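PDB 6BDE: 2,4-dihydroxyhept-2-ene-1,7-dioic acid aldolase from Kordia algicida OT-1, which binds heme b and, despite the name, probably acts as a heme nitric oxide/oxygen (H-NOX) gas sensor in nitric oxide signalling. Local coordinates for residues G3-E8 and E72-V77; S29-E34 and L49-N54; P92-A97 and E122-N127; S128-Y133 and E171-I176. The protein carries 1 engineered substitution. All coordinates share one frame; numbering follows the deposited sequence.

Interaction 1 of 4, residues G3-E8 and E72-V77; sequences GIIFTE and EHFFSV. With HEM (protoporphyrin IX containing Fe), chain B.
Ile5 and Phe74 carry the apolar side of this contact, where helix 3-17 and helix 63-81 come together next to the heme. The CD1 methyl of Ile5 comes within 3.6 Å of CZ of Phe74, reaching the ring obliquely as the two side chains cross at about a right angle. That methyl also lies 3.6 Å from CAA of the heme, the first carbon of a propionate arm, so it is wedged between ring and cofactor. Ile4 adds CG1 at the edge of the same phenyl ring, 4.3 Å from CE1 of Phe74. One face of the ring is taken by its own helix, with CB of Val77 set toward the rim.

The polar side is carried by Glu8 and His73. The Glu8 chain bends at chi2 (-71°) and swings its carboxylate across to the imidazole, where NE2 of His73 gives OE1 of Glu8 a weak hydrogen bond of 3.3 Å. The oxygen sits at the ring edge, near its plane, with the carboxylate and ring planes 39° apart. OE1 of Glu8 also rests 3.6 Å from CG2 of Val77, which places a methyl beside the carboxylate.

Within the helices, the hydroxyl of Thr7 bonds to Ile4 O, and that of Ser76 to His73 O.

The short helix axes stay 11.4 Å apart, and Phe74, His73 and Glu8 span most of the interval. Apolar groups take the heme side, in keeping with the distal wall of H-NOX domains, and the polar pair lies farther from the cofactor, where the carboxylate would probably favour a protonated imidazole.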
# COMPACT_ATOMS: atom_id res chain seq x y z
N GLY A 3 -0.66 4.26 -13.38
CA GLY A 3 -1.64 5.32 -13.24
C GLY A 3 -2.81 4.98 -12.34
O GLY A 3 -3.45 5.89 -11.81
N ILE A 4 -3.09 3.68 -12.15
CA ILE A 4 -4.18 3.29 -11.25
C ILE A 4 -3.88 3.74 -9.83
O ILE A 4 -4.80 4.07 -9.07
CB ILE A 4 -4.41 1.76 -11.34
CG1 ILE A 4 -5.55 1.34 -10.40
CG2 ILE A 4 -3.13 1.00 -11.02
CD1 ILE A 4 -6.92 1.77 -10.87
N ILE A 5 -2.60 3.78 -9.45
CA ILE A 5 -2.24 4.26 -8.12
C ILE A 5 -2.52 5.76 -8.00
O ILE A 5 -2.95 6.24 -6.95
CB ILE A 5 -0.77 3.94 -7.82
CG1 ILE A 5 -0.49 2.46 -8.09
CG2 ILE A 5 -0.42 4.29 -6.38
CD1 ILE A 5 -1.30 1.53 -7.21
N PHE A 6 -2.29 6.51 -9.08
CA PHE A 6 -2.55 7.94 -9.06
C PHE A 6 -4.05 8.23 -9.04
O PHE A 6 -4.52 9.06 -8.25
CB PHE A 6 -1.90 8.62 -10.26
CG PHE A 6 -0.41 8.78 -10.13
CD1 PHE A 6 0.13 9.88 -9.48
CD2 PHE A 6 0.45 7.84 -10.67
CE1 PHE A 6 1.50 10.03 -9.37
CE2 PHE A 6 1.82 7.99 -10.56
CZ PHE A 6 2.35 9.09 -9.91
N THR A 7 -4.81 7.56 -9.91
CA THR A 7 -6.24 7.85 -10.03
C THR A 7 -6.99 7.51 -8.75
O THR A 7 -7.84 8.29 -8.29
CB THR A 7 -6.83 7.10 -11.22
OG1 THR A 7 -6.64 5.69 -11.05
CG2 THR A 7 -6.16 7.54 -12.52
N GLU A 8 -6.71 6.35 -8.16
CA GLU A 8 -7.38 5.96 -6.92
C GLU A 8 -6.97 6.86 -5.76
O GLU A 8 -7.78 7.12 -4.87
CB GLU A 8 -7.08 4.50 -6.59
CG GLU A 8 -7.67 3.50 -7.57
CD GLU A 8 -9.18 3.40 -7.47
OE1 GLU A 8 -9.73 3.78 -6.42
OE2 GLU A 8 -9.81 2.92 -8.43
N GLU A 72 -5.26 0.93 2.91
CA GLU A 72 -6.49 0.24 3.29
C GLU A 72 -7.55 0.40 2.21
O GLU A 72 -8.29 -0.55 1.92
CB GLU A 72 -6.99 0.77 4.63
CG GLU A 72 -6.05 0.49 5.79
CD GLU A 72 -6.71 0.70 7.14
OE1 GLU A 72 -7.73 1.41 7.21
OE2 GLU A 72 -6.19 0.15 8.14
N HIS A 73 -7.64 1.58 1.60
CA HIS A 73 -8.62 1.79 0.53
C HIS A 73 -8.27 0.98 -0.71
O HIS A 73 -9.16 0.49 -1.41
CB HIS A 73 -8.71 3.28 0.19
CG HIS A 73 -9.43 3.55 -1.09
ND1 HIS A 73 -10.80 3.41 -1.23
CD2 HIS A 73 -8.98 3.96 -2.30
CE1 HIS A 73 -11.15 3.72 -2.46
NE2 HIS A 73 -10.06 4.05 -3.14
N PHE A 74 -6.97 0.84 -1.01
CA PHE A 74 -6.57 0.12 -2.21
C PHE A 74 -6.88 -1.37 -2.13
O PHE A 74 -6.98 -2.02 -3.18
CB PHE A 74 -5.08 0.33 -2.49
CG PHE A 74 -4.67 -0.05 -3.89
CD1 PHE A 74 -5.00 0.77 -4.96
CD2 PHE A 74 -3.98 -1.22 -4.13
CE1 PHE A 74 -4.63 0.42 -6.25
CE2 PHE A 74 -3.61 -1.57 -5.41
CZ PHE A 74 -3.93 -0.75 -6.47
N PHE A 75 -7.02 -1.92 -0.93
CA PHE A 75 -7.40 -3.33 -0.82
C PHE A 75 -8.79 -3.57 -1.40
O PHE A 75 -9.05 -4.61 -2.01
CB PHE A 75 -7.35 -3.78 0.64
CG PHE A 75 -7.48 -5.27 0.82
CD1 PHE A 75 -6.36 -6.07 0.86
CD2 PHE A 75 -8.73 -5.86 0.95
CE1 PHE A 75 -6.48 -7.44 1.03
CE2 PHE A 75 -8.85 -7.22 1.12
CZ PHE A 75 -7.72 -8.02 1.15
N SER A 76 -9.70 -2.60 -1.23
CA SER A 76 -11.02 -2.72 -1.83
C SER A 76 -10.94 -2.68 -3.35
O SER A 76 -11.76 -3.32 -4.03
CB SER A 76 -11.94 -1.62 -1.31
OG SER A 76 -11.55 -0.35 -1.82
N VAL A 77 -9.99 -1.93 -3.90
CA VAL A 77 -9.76 -1.97 -5.35
C VAL A 77 -9.29 -3.36 -5.77
O VAL A 77 -9.67 -3.86 -6.83
CB VAL A 77 -8.74 -0.88 -5.75
CG1 VAL A 77 -8.57 -0.86 -7.27
CG2 VAL A 77 -9.17 0.48 -5.23
CHA HEM B . 2.66 -1.44 -5.56
CHB HEM B . -1.15 -4.82 -7.44
CHC HEM B . -1.21 -7.46 -2.60
CHD HEM B . 2.43 -3.91 -0.63
C1A HEM B . 1.47 -2.44 -6.24
C2A HEM B . 1.02 -1.84 -7.44
C3A HEM B . 0.09 -2.68 -7.90
C4A HEM B . 0.03 -3.71 -6.94
CMA HEM B . -0.73 -2.55 -9.18
CAA HEM B . 1.52 -0.55 -8.09
CBA HEM B . 2.70 -0.91 -9.01
CGA HEM B . 3.17 0.31 -9.81
O1A HEM B . 3.99 0.16 -10.75
O2A HEM B . 2.74 1.46 -9.53
C1B HEM B . -1.39 -5.74 -6.08
C2B HEM B . -2.62 -6.67 -6.04
C3B HEM B . -2.57 -7.32 -4.77
C4B HEM B . -1.34 -6.77 -4.10
CMB HEM B . -3.66 -6.87 -7.14
CAB HEM B . -3.54 -8.36 -4.19
CBB HEM B . -3.77 -9.48 -4.84
C1C HEM B . -0.10 -6.41 -1.82
C2C HEM B . -0.14 -6.59 -0.42
C3C HEM B . 0.76 -5.71 0.05
C4C HEM B . 1.28 -5.07 -1.09
CMC HEM B . -1.00 -7.57 0.37
CAC HEM B . 1.15 -5.47 1.51
CBC HEM B . 2.28 -5.97 1.97
C1D HEM B . 2.61 -3.01 -2.03
C2D HEM B . 3.34 -1.73 -1.71
C3D HEM B . 3.43 -1.04 -2.95
C4D HEM B . 2.74 -1.95 -3.99
CMD HEM B . 3.88 -1.27 -0.36
CAD HEM B . 4.09 0.31 -3.19
CBD HEM B . 5.28 0.19 -4.14
CGD HEM B . 6.56 0.09 -3.32
O1D HEM B . 6.49 -0.11 -2.08
O2D HEM B . 7.68 0.22 -3.89
NA HEM B . 0.84 -3.61 -5.79
NB HEM B . -0.56 -5.71 -4.79
NC HEM B . 0.73 -5.41 -2.34
ND HEM B . 2.11 -3.23 -3.42
FE HEM B . 1.17 -4.83 -4.22

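Interaction 2 of 4, residues S29-E34 and L49-N54; sequences SELESE and LQLLQN
Gln50 turns its carboxamide to Glu30 and holds both backbone polar atoms of that residue. NE2 of Gln50 donates to O of Glu30 at 3.0 Å, and N of Glu30 donates to OE1 of Gln50 at 3.1 Å. The Glu30 oxygen lies in the amide plane of Gln50, yet the amide nitrogen stands well above the Glu30 carbonyl plane, 61° out of it. An extended chain beyond CG (chi2 -174°) carries the group from helix 45-59 to the loop, whose peptide bond between Glu30 and Leu31 is cis.

The hydroxyl of Ser29 has two partners: ND2 of Asn54 donates to its OG at 2.8 Å, nearly in the plane of the asparagine amide, and Ile25 O of the preceding helix is bonded to it as well. Alongside these bonds, CD2 of Leu31 and CD2 of Leu51 approach to 4.4 Å.

An alanine in place of Gln50 would probably leave the N and O of Glu30 without these mates and the loop freer to move. One glutamine amide thus serves both backbone polar atoms of Glu30, and an asparagine amide one turn on grips the Ser29 hydroxyl, so the loop is held by side chains of the helix.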
# COMPACT_ATOMS: atom_id res chain seq x y z
N SER A 29 2.44 21.20 -7.37
CA SER A 29 3.33 20.15 -7.85
C SER A 29 3.61 20.30 -9.34
O SER A 29 2.72 20.67 -10.12
CB SER A 29 2.74 18.76 -7.58
OG SER A 29 2.53 18.53 -6.20
N GLU A 30 4.86 20.02 -9.73
CA GLU A 30 5.27 19.92 -11.13
C GLU A 30 6.20 18.73 -11.24
O GLU A 30 7.34 18.83 -10.79
CB GLU A 30 5.96 21.21 -11.60
CG GLU A 30 5.23 22.50 -11.24
CD GLU A 30 6.01 23.34 -10.24
OE1 GLU A 30 5.92 23.05 -9.02
OE2 GLU A 30 6.72 24.27 -10.67
N LEU A 31 5.79 17.57 -11.81
CA LEU A 31 4.54 17.11 -12.49
C LEU A 31 4.59 17.29 -14.01
O LEU A 31 4.00 18.20 -14.58
CB LEU A 31 3.24 17.74 -11.95
CG LEU A 31 2.42 16.78 -11.10
CD1 LEU A 31 3.26 16.22 -9.96
CD2 LEU A 31 1.15 17.44 -10.59
N GLU A 32 5.30 16.35 -14.66
CA GLU A 32 5.32 16.28 -16.11
C GLU A 32 3.95 15.91 -16.67
O GLU A 32 3.55 16.40 -17.74
CB GLU A 32 6.38 15.26 -16.56
CG GLU A 32 6.39 14.92 -18.04
CD GLU A 32 7.37 13.81 -18.35
OE1 GLU A 32 8.12 13.42 -17.44
OE2 GLU A 32 7.40 13.34 -19.51
N SER A 33 3.22 15.05 -15.96
CA SER A 33 1.86 14.71 -16.36
C SER A 33 0.91 15.89 -16.24
O SER A 33 -0.15 15.88 -16.88
CB SER A 33 1.34 13.55 -15.50
OG SER A 33 0.99 14.01 -14.20
N GLU A 34 1.26 16.89 -15.43
CA GLU A 34 0.41 18.04 -15.14
C GLU A 34 -0.92 17.62 -14.51
O GLU A 34 -1.94 18.28 -14.69
CB GLU A 34 0.17 18.89 -16.39
CG GLU A 34 1.41 19.61 -16.90
CD GLU A 34 1.63 20.95 -16.22
OE1 GLU A 34 0.63 21.59 -15.81
OE2 GLU A 34 2.80 21.37 -16.09
N LEU A 49 5.28 11.45 -4.93
CA LEU A 49 5.92 11.98 -3.74
C LEU A 49 5.60 13.46 -3.55
O LEU A 49 5.39 13.92 -2.42
CB LEU A 49 7.44 11.76 -3.81
CG LEU A 49 8.25 12.19 -2.59
CD1 LEU A 49 7.76 11.48 -1.34
CD2 LEU A 49 9.73 11.94 -2.81
N GLN A 50 5.55 14.22 -4.65
CA GLN A 50 5.15 15.61 -4.56
C GLN A 50 3.71 15.74 -4.08
O GLN A 50 3.40 16.58 -3.23
CB GLN A 50 5.31 16.29 -5.93
CG GLN A 50 6.74 16.54 -6.35
CD GLN A 50 6.82 17.35 -7.63
OE1 GLN A 50 6.58 18.55 -7.64
NE2 GLN A 50 7.16 16.68 -8.73
N LEU A 51 2.82 14.91 -4.62
CA LEU A 51 1.42 14.95 -4.22
C LEU A 51 1.26 14.62 -2.74
O LEU A 51 0.45 15.23 -2.04
CB LEU A 51 0.59 13.99 -5.08
CG LEU A 51 0.52 14.30 -6.57
CD1 LEU A 51 -0.20 13.18 -7.31
CD2 LEU A 51 -0.16 15.64 -6.82
N LEU A 52 2.03 13.65 -2.25
CA LEU A 52 1.94 13.26 -0.85
C LEU A 52 2.51 14.34 0.06
O LEU A 52 1.91 14.67 1.10
CB LEU A 52 2.65 11.93 -0.61
CG LEU A 52 2.01 10.69 -1.23
CD1 LEU A 52 3.01 9.55 -1.30
CD2 LEU A 52 0.77 10.28 -0.45
N GLN A 53 3.66 14.91 -0.30
CA GLN A 53 4.29 15.92 0.54
C GLN A 53 3.43 17.18 0.62
O GLN A 53 3.32 17.80 1.68
CB GLN A 53 5.68 16.26 0.01
CG GLN A 53 6.73 15.19 0.29
CD GLN A 53 8.04 15.47 -0.41
OE1 GLN A 53 8.12 16.32 -1.30
NE2 GLN A 53 9.09 14.75 -0.01
N ASN A 54 2.81 17.57 -0.50
CA ASN A 54 1.98 18.77 -0.50
C ASN A 54 0.67 18.53 0.24
O ASN A 54 0.16 19.42 0.93
CB ASN A 54 1.72 19.23 -1.93
CG ASN A 54 2.91 19.96 -2.53
OD1 ASN A 54 3.53 20.81 -1.88
ND2 ASN A 54 3.25 19.61 -3.77

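Interaction 3 of 4, residues P92-A97 and E122-N127; sequences PIEMLA and EEKTAN
Lys124 stretches from its short strand toward the helix 92-96, touching Ala97, Ile93 and Glu94 with its outer half. At its root, CB and CG make no close approach to the helical segment, although the side chain brushes Leu129 of the neighbouring strand. CG stands anti to the backbone N (chi1 174°) and the chain runs on extended, which brings CD to 4.0 Å from CB of Ala97. The next carbon, CE, lies 3.8 Å from CB of Ala97. It also meets the CG2 methyl of Ile93 and OE2 of Glu94. A bend at the last torsion then turns NZ of Lys124 to OE1 of Glu94, 3.4 Å away, in a salt bridge whose hydrogen bond is weak. The two side chains cross at about a right angle.

Ile93 fills the other half of the contact. Its CG2 methyl rests 3.5 Å from O of Thr125, while its CG1 is 3.8 Å from O of Ala126, so aliphatic carbons lie along the carbonyls of the turn.

The ion pair lies at the surface and the isoleucine is buried. Glu122 and Glu123 form a classic beta bulge opposite Thr130. Ile93 continues inward onto Leu129, Ile176 of strand 171-178 and Phe151 of helix 140-153, and Leu96 of the same turn of helix touches the heme, so the helix 92-96 lies between sheet, helix and cofactor.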
# COMPACT_ATOMS: atom_id res chain seq x y z
N PRO A 92 -4.55 -15.30 6.21
CA PRO A 92 -3.86 -14.02 5.97
C PRO A 92 -2.35 -14.12 6.03
O PRO A 92 -1.66 -13.40 5.30
CB PRO A 92 -4.42 -13.11 7.07
CG PRO A 92 -4.82 -14.05 8.16
CD PRO A 92 -5.30 -15.30 7.48
N ILE A 93 -1.81 -14.98 6.90
CA ILE A 93 -0.36 -15.13 6.99
C ILE A 93 0.20 -15.76 5.72
O ILE A 93 1.24 -15.34 5.20
CB ILE A 93 0.02 -15.93 8.24
CG1 ILE A 93 -0.24 -15.10 9.50
CG2 ILE A 93 1.48 -16.37 8.18
CD1 ILE A 93 0.64 -13.88 9.62
N GLU A 94 -0.49 -16.78 5.19
CA GLU A 94 -0.03 -17.44 3.98
C GLU A 94 -0.06 -16.49 2.78
O GLU A 94 0.83 -16.53 1.93
CB GLU A 94 -0.88 -18.68 3.70
CG GLU A 94 -0.23 -19.67 2.74
CD GLU A 94 0.98 -20.35 3.35
OE1 GLU A 94 0.84 -21.01 4.40
OE2 GLU A 94 2.09 -20.23 2.77
N MET A 95 -1.08 -15.63 2.71
CA MET A 95 -1.17 -14.68 1.61
C MET A 95 -0.05 -13.65 1.67
O MET A 95 0.56 -13.34 0.64
CB MET A 95 -2.54 -14.00 1.61
CG MET A 95 -2.64 -12.81 0.67
SD MET A 95 -4.33 -12.22 0.46
CE MET A 95 -4.04 -10.66 -0.38
N LEU A 96 0.23 -13.12 2.86
CA LEU A 96 1.29 -12.13 2.99
C LEU A 96 2.66 -12.73 2.72
O LEU A 96 3.54 -12.05 2.17
CB LEU A 96 1.25 -11.50 4.39
CG LEU A 96 0.01 -10.65 4.70
CD1 LEU A 96 0.15 -9.98 6.06
CD2 LEU A 96 -0.23 -9.62 3.61
N ALA A 97 2.86 -14.00 3.07
CA ALA A 97 4.10 -14.68 2.73
C ALA A 97 4.17 -15.06 1.25
O ALA A 97 5.19 -15.60 0.82
CB ALA A 97 4.28 -15.93 3.59
N GLU A 122 11.74 -13.93 6.57
CA GLU A 122 12.80 -14.42 7.43
C GLU A 122 12.32 -15.44 8.45
O GLU A 122 13.06 -16.37 8.78
CB GLU A 122 13.49 -13.26 8.17
CG GLU A 122 14.25 -12.32 7.25
CD GLU A 122 15.04 -11.28 8.01
OE1 GLU A 122 14.70 -11.00 9.18
OE2 GLU A 122 16.02 -10.74 7.45
N GLU A 123 11.10 -15.29 8.96
CA GLU A 123 10.49 -16.24 9.88
C GLU A 123 9.01 -16.36 9.55
O GLU A 123 8.38 -15.39 9.11
CB GLU A 123 10.67 -15.83 11.34
CG GLU A 123 12.12 -15.71 11.80
CD GLU A 123 12.24 -15.09 13.17
OE1 GLU A 123 11.32 -15.27 13.99
OE2 GLU A 123 13.27 -14.43 13.44
N LYS A 124 8.45 -17.54 9.78
CA LYS A 124 7.04 -17.77 9.48
C LYS A 124 6.52 -18.93 10.31
O LYS A 124 7.10 -20.02 10.28
CB LYS A 124 6.82 -18.05 7.99
CG LYS A 124 5.39 -18.43 7.64
CD LYS A 124 5.25 -18.78 6.17
CE LYS A 124 3.79 -19.02 5.80
NZ LYS A 124 3.14 -20.01 6.71
N THR A 125 5.43 -18.70 11.03
CA THR A 125 4.64 -19.75 11.65
C THR A 125 3.20 -19.61 11.14
O THR A 125 2.91 -18.84 10.23
CB THR A 125 4.70 -19.67 13.18
OG1 THR A 125 3.97 -18.53 13.64
CG2 THR A 125 6.15 -19.57 13.65
N ALA A 126 2.29 -20.38 11.75
CA ALA A 126 0.89 -20.32 11.33
C ALA A 126 0.26 -18.98 11.69
O ALA A 126 -0.65 -18.53 10.99
CB ALA A 126 0.10 -21.46 11.97
N ASN A 127 0.73 -18.33 12.75
CA ASN A 127 0.15 -17.07 13.21
C ASN A 127 1.19 -15.97 13.37
O ASN A 127 0.90 -14.95 14.01
CB ASN A 127 -0.58 -17.28 14.54
CG ASN A 127 -1.67 -18.33 14.44
OD1 ASN A 127 -2.43 -18.37 13.47
ND2 ASN A 127 -1.75 -19.19 15.45

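Interaction 4 of 4, residues S128-Y133 and E171-I176; sequences SLTMIY and EVKFII. With HEM (protoporphyrin IX containing Fe), chain B.
Tyr133 and Phe174 lie side by side on one face of the sheet, pointing the same way, in a regular antiparallel strand pair of the H-NOX domain. CE1 of Phe174 and CB of Val172 both come to the Tyr133 ring obliquely, and CB of Tyr133 comes obliquely to the Phe174 ring, 3.5 Å from its CE1. The phenyl edge of Phe174 is met near its plane by Met131 O, and the phenol edge of Tyr133 by O1D of the heme, in plane. Phe119 meets the Tyr133 ring from beyond the pair.

The same face is continued by Leu129, Met131 and Ile176, where CD1 of Ile176 lies 4.0 Å from CD2 of Leu129 and 4.1 Å from CE of Met131. The other face carries Thr130, Ile132, Lys173 and Ile175. There CD1 of Ile132 packs 3.7 Å from CG of Lys173, using the lysine's aliphatic stem.

Six backbone hydrogen bonds join Leu129 with Ile176, Met131 with Phe174 and Tyr133 with Val172, the hydrogen-bonded pairs of the register.

Tyr133 opens the Tyr-x-Ser-x-Arg signature of this family, with Ser135 and Arg137 also bonded to the heme. A phenylalanine here would remove the hydroxyl and would probably leave the propionate short of one partner. With CG anti to the backbone N (chi1 163°), the ring reaches out from the strand, and OH of Tyr133, also bonded to Met139 N, donates to O1D of the heme at 2.5 Å.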
# COMPACT_ATOMS: atom_id res chain seq x y z
N SER A 128 2.39 -16.13 12.80
CA SER A 128 3.42 -15.12 12.87
C SER A 128 4.14 -15.04 11.53
O SER A 128 4.19 -16.02 10.78
CB SER A 128 4.44 -15.40 13.99
OG SER A 128 5.14 -14.23 14.34
N LEU A 129 4.69 -13.86 11.24
CA LEU A 129 5.40 -13.65 9.98
C LEU A 129 6.30 -12.43 10.12
O LEU A 129 5.84 -11.35 10.50
CB LEU A 129 4.42 -13.45 8.82
CG LEU A 129 5.05 -13.16 7.45
CD1 LEU A 129 5.82 -14.38 6.97
CD2 LEU A 129 3.98 -12.76 6.45
N THR A 130 7.59 -12.61 9.82
CA THR A 130 8.56 -11.53 9.82
C THR A 130 9.12 -11.39 8.41
O THR A 130 9.70 -12.34 7.88
CB THR A 130 9.68 -11.78 10.83
OG1 THR A 130 9.14 -11.83 12.15
CG2 THR A 130 10.73 -10.68 10.75
N MET A 131 8.93 -10.21 7.81
CA MET A 131 9.36 -9.96 6.45
C MET A 131 10.16 -8.67 6.38
O MET A 131 9.95 -7.74 7.17
CB MET A 131 8.17 -9.86 5.48
CG MET A 131 7.43 -11.17 5.27
SD MET A 131 6.26 -11.05 3.91
CE MET A 131 5.19 -9.74 4.49
N ILE A 132 11.09 -8.61 5.43
CA ILE A 132 11.88 -7.42 5.16
C ILE A 132 11.31 -6.75 3.91
O ILE A 132 11.25 -7.36 2.84
CB ILE A 132 13.37 -7.75 4.97
CG1 ILE A 132 13.91 -8.50 6.19
CG2 ILE A 132 14.16 -6.47 4.74
CD1 ILE A 132 13.82 -7.70 7.48
N TYR A 133 10.88 -5.50 4.06
CA TYR A 133 10.37 -4.70 2.96
C TYR A 133 11.48 -3.80 2.45
O TYR A 133 12.15 -3.12 3.24
CB TYR A 133 9.17 -3.87 3.42
CG TYR A 133 8.79 -2.71 2.51
CD1 TYR A 133 7.92 -2.90 1.45
CD2 TYR A 133 9.29 -1.43 2.73
CE1 TYR A 133 7.57 -1.85 0.62
CE2 TYR A 133 8.95 -0.38 1.91
CZ TYR A 133 8.08 -0.59 0.85
OH TYR A 133 7.73 0.45 0.03
N GLU A 171 14.11 0.41 3.82
CA GLU A 171 14.26 -0.96 4.29
C GLU A 171 13.57 -1.05 5.64
O GLU A 171 14.02 -0.42 6.61
CB GLU A 171 15.73 -1.38 4.38
CG GLU A 171 15.91 -2.84 4.78
CD GLU A 171 17.36 -3.22 4.98
OE1 GLU A 171 18.24 -2.42 4.61
OE2 GLU A 171 17.62 -4.32 5.52
N VAL A 172 12.49 -1.81 5.71
CA VAL A 172 11.65 -1.88 6.90
C VAL A 172 11.38 -3.34 7.23
O VAL A 172 10.97 -4.12 6.36
CB VAL A 172 10.32 -1.12 6.71
CG1 VAL A 172 9.48 -1.18 7.98
CG2 VAL A 172 10.58 0.32 6.30
N LYS A 173 11.61 -3.72 8.49
CA LYS A 173 11.28 -5.06 8.97
C LYS A 173 9.86 -5.07 9.50
O LYS A 173 9.53 -4.31 10.42
CB LYS A 173 12.26 -5.49 10.06
CG LYS A 173 12.03 -6.91 10.57
CD LYS A 173 12.76 -7.15 11.88
CE LYS A 173 13.52 -8.47 11.85
NZ LYS A 173 14.23 -8.73 13.13
N PHE A 174 9.01 -5.92 8.93
CA PHE A 174 7.64 -6.10 9.37
C PHE A 174 7.58 -7.30 10.31
O PHE A 174 7.94 -8.41 9.92
CB PHE A 174 6.70 -6.31 8.19
CG PHE A 174 6.32 -5.04 7.47
CD1 PHE A 174 7.22 -4.39 6.65
CD2 PHE A 174 5.05 -4.51 7.61
CE1 PHE A 174 6.87 -3.23 5.99
CE2 PHE A 174 4.69 -3.35 6.95
CZ PHE A 174 5.60 -2.71 6.14
N ILE A 175 7.12 -7.07 11.53
CA ILE A 175 6.91 -8.14 12.51
C ILE A 175 5.41 -8.29 12.69
O ILE A 175 4.77 -7.47 13.36
CB ILE A 175 7.62 -7.86 13.83
CG1 ILE A 175 9.08 -7.47 13.58
CG2 ILE A 175 7.55 -9.07 14.74
CD1 ILE A 175 9.86 -7.18 14.85
N ILE A 176 4.84 -9.33 12.09
CA ILE A 176 3.40 -9.54 12.05
C ILE A 176 3.05 -10.69 12.99
O ILE A 176 3.60 -11.79 12.86
CB ILE A 176 2.91 -9.83 10.62
CG1 ILE A 176 3.34 -8.71 9.67
CG2 ILE A 176 1.40 -10.00 10.60
CD1 ILE A 176 3.66 -9.19 8.27
CHA HEM B . 2.66 -1.44 -5.56
CHB HEM B . -1.15 -4.82 -7.44
CHC HEM B . -1.21 -7.46 -2.60
CHD HEM B . 2.43 -3.91 -0.63
C1A HEM B . 1.47 -2.44 -6.24
C2A HEM B . 1.02 -1.84 -7.44
C3A HEM B . 0.09 -2.68 -7.90
C4A HEM B . 0.03 -3.71 -6.94
CMA HEM B . -0.73 -2.55 -9.18
CAA HEM B . 1.52 -0.55 -8.09
CBA HEM B . 2.70 -0.91 -9.01
CGA HEM B . 3.17 0.31 -9.81
O1A HEM B . 3.99 0.16 -10.75
O2A HEM B . 2.74 1.46 -9.53
C1B HEM B . -1.39 -5.74 -6.08
C2B HEM B . -2.62 -6.67 -6.04
C3B HEM B . -2.57 -7.32 -4.77
C4B HEM B . -1.34 -6.77 -4.10
CMB HEM B . -3.66 -6.87 -7.14
CAB HEM B . -3.54 -8.36 -4.19
CBB HEM B . -3.77 -9.48 -4.84
C1C HEM B . -0.10 -6.41 -1.82
C2C HEM B . -0.14 -6.59 -0.42
C3C HEM B . 0.76 -5.71 0.05
C4C HEM B . 1.28 -5.07 -1.09
CMC HEM B . -1.00 -7.57 0.37
CAC HEM B . 1.15 -5.47 1.51
CBC HEM B . 2.28 -5.97 1.97
C1D HEM B . 2.61 -3.01 -2.03
C2D HEM B . 3.34 -1.73 -1.71
C3D HEM B . 3.43 -1.04 -2.95
C4D HEM B . 2.74 -1.95 -3.99
CMD HEM B . 3.88 -1.27 -0.36
CAD HEM B . 4.09 0.31 -3.19
CBD HEM B . 5.28 0.19 -4.14
CGD HEM B . 6.56 0.09 -3.32
O1D HEM B . 6.49 -0.11 -2.08
O2D HEM B . 7.68 0.22 -3.89
NA HEM B . 0.84 -3.61 -5.79
NB HEM B . -0.56 -5.71 -4.79
NC HEM B . 0.73 -5.41 -2.34
ND HEM B . 2.11 -3.23 -3.42
FE HEM B . 1.17 -4.83 -4.22

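In the fold
Interaction 1 through Ile5 and interaction 4 through Tyr133 meet the heme across their contacts, with centres about 23 Å apart on opposite sides of the chain's centre, while segment 92-97 of interaction 3 reaches it through Leu96. Interaction 2 is nested within the loop that interaction 1 closes and joins it where CD1 of Phe6 meets CD1 of Leu51 at 4.0 Å. Interactions 3 and 4 are adjacent, centres about 10 Å apart, and share one sheet, Glu122 N lying 2.9 Å from Thr130 O. Interactions 1 and 3 touch where CE1 of Phe75 packs 4.3 Å from CE of Met95. Interactions 2 and 3 lie farthest apart, about 36 Å between centres.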